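Local coordinates for protein CT009 (Chlamydia trachomatis, PDB 4GQM) that is of unknown function but contains a helix-turn-helix domain, consistent with DNA binding, and crystallises as a sub-domain-swapped pair of chains, at residues E16-Q21 and E44-G49. Sequence-based numbering, arbitrary orientation. Where two conformers were deposited one is given.
Sequences EVFRSQ and EAIEAG
R19 meets E47 because its CG lies anti to the backbone N (chi1 -178°) and its chain then bends at chi3 (-88°). This turns the guanidinium toward the C-terminal end of helix 40-48. There R19 NH1 donates to the backbone O of E47 at 3.0 Å. The bond is not straight, with an N-H...O angle of 136°, and the nitrogen sits above the carbonyl plane. CB of E47 lies over one guanidinium face, toward its rim. E47 has CG anti to its own carbonyl carbon and an extended chain beyond, which lays the carboxylate against the helix 2-24 backbone at R19. E47 OE2 comes within 3.5 Å of R19 CA, and E47 OE1 packs on R19 CB and CG. E47 OE1 is 4.0 Å from R19 NE but well out of the guanidinium plane, so the two share charge attraction alone. E47 OE2 also forms a salt bridge with R22 and a hydrogen bond with Y67 of the second subunit. Beside them, I46 CG2 touches the F18 ring obliquely, 3.4 Å from F18 CD2. The F18 ring also stacks on Y67 of the second subunit, and I46 packs on F63 of that subunit. Both helices belong to the helix-turn-helix domain. G49, at positive phi, ends helix 40-48 in a Schellman motif. The guanidinium thus donates to a carbonyl near the C-terminal end of helix 40-48, where the helix dipole would probably favour a positive charge. The buried E47 carboxylate is probably kept ionised by R22 and ties both helices to the partner chain.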
# COMPACT_ATOMS: atom_id res chain seq x y z
N GLU A 16 -9.33 15.52 9.62
CA GLU A 16 -9.22 16.76 10.35
C GLU A 16 -8.54 16.59 11.70
O GLU A 16 -7.86 17.49 12.15
CB GLU A 16 -10.62 17.36 10.51
CG GLU A 16 -11.12 18.02 9.23
CD GLU A 16 -10.23 19.18 8.78
OE1 GLU A 16 -9.84 19.98 9.66
OE2 GLU A 16 -9.94 19.29 7.57
N VAL A 17 -8.70 15.43 12.33
CA VAL A 17 -7.96 15.16 13.58
C VAL A 17 -6.45 15.19 13.27
O VAL A 17 -5.65 15.82 13.97
CB VAL A 17 -8.35 13.80 14.20
CG1 VAL A 17 -7.41 13.46 15.35
CG2 VAL A 17 -9.78 13.83 14.71
N PHE A 18 -6.04 14.48 12.22
CA PHE A 18 -4.63 14.47 11.81
C PHE A 18 -4.15 15.88 11.49
O PHE A 18 -3.12 16.32 11.99
CB PHE A 18 -4.41 13.53 10.62
CG PHE A 18 -4.40 12.08 10.97
CD1 PHE A 18 -3.28 11.52 11.56
CD2 PHE A 18 -5.42 11.24 10.62
CE1 PHE A 18 -3.25 10.18 11.84
CE2 PHE A 18 -5.37 9.87 10.92
CZ PHE A 18 -4.30 9.36 11.54
N ARG A 19 -4.89 16.59 10.65
CA ARG A 19 -4.47 17.91 10.23
C ARG A 19 -4.35 18.85 11.43
O ARG A 19 -3.38 19.60 11.55
CB ARG A 19 -5.44 18.49 9.21
CG ARG A 19 -5.07 19.86 8.66
CD ARG A 19 -6.32 20.44 7.88
NE ARG A 19 -6.41 20.06 6.48
CZ ARG A 19 -7.17 19.10 5.93
NH1 ARG A 19 -7.96 18.27 6.63
NH2 ARG A 19 -7.12 18.97 4.60
N SER A 20 -5.31 18.83 12.34
CA SER A 20 -5.29 19.68 13.52
C SER A 20 -4.05 19.44 14.36
O SER A 20 -3.40 20.38 14.83
CB SER A 20 -6.51 19.42 14.39
OG SER A 20 -7.68 19.89 13.75
N GLN A 21 -3.72 18.17 14.57
CA GLN A 21 -2.56 17.83 15.38
C GLN A 21 -1.26 18.22 14.70
O GLN A 21 -0.33 18.72 15.34
CB GLN A 21 -2.58 16.34 15.75
CG GLN A 21 -3.71 15.96 16.70
CD GLN A 21 -3.60 16.70 18.00
OE1 GLN A 21 -2.59 16.55 18.69
NE2 GLN A 21 -4.61 17.50 18.35
N GLU A 44 -1.68 13.25 2.21
CA GLU A 44 -2.68 14.14 1.68
C GLU A 44 -4.03 13.44 1.66
O GLU A 44 -5.05 14.04 2.01
CB GLU A 44 -2.32 14.60 0.27
CG GLU A 44 -1.13 15.53 0.23
CD GLU A 44 -0.66 15.86 -1.17
OE1 GLU A 44 -1.07 15.19 -2.13
OE2 GLU A 44 0.15 16.80 -1.32
N ALA A 45 -4.06 12.18 1.24
CA ALA A 45 -5.31 11.44 1.13
C ALA A 45 -5.92 11.19 2.52
O ALA A 45 -7.14 11.22 2.67
CB ALA A 45 -5.07 10.12 0.40
N ILE A 46 -5.07 10.92 3.51
CA ILE A 46 -5.54 10.78 4.88
C ILE A 46 -6.19 12.08 5.34
O ILE A 46 -7.31 12.09 5.86
CB ILE A 46 -4.40 10.38 5.82
CG1 ILE A 46 -3.96 8.95 5.54
CG2 ILE A 46 -4.83 10.56 7.29
CD1 ILE A 46 -2.67 8.59 6.21
N GLU A 47 -5.49 13.21 5.17
CA GLU A 47 -6.05 14.47 5.68
C GLU A 47 -7.31 14.88 4.95
O GLU A 47 -8.19 15.49 5.55
CB GLU A 47 -5.00 15.57 5.69
CG GLU A 47 -3.92 15.33 6.72
CD GLU A 47 -3.07 16.54 7.03
OE1 GLU A 47 -3.23 17.59 6.37
OE2 GLU A 47 -2.26 16.44 7.99
N ALA A 48 -7.42 14.53 3.67
CA ALA A 48 -8.60 14.85 2.88
C ALA A 48 -9.73 13.88 3.11
O ALA A 48 -10.84 14.10 2.64
CB ALA A 48 -8.24 14.84 1.41
N GLY A 49 -9.45 12.76 3.76
CA GLY A 49 -10.46 11.73 3.97
C GLY A 49 -10.94 11.10 2.68
O GLY A 49 -12.11 10.80 2.51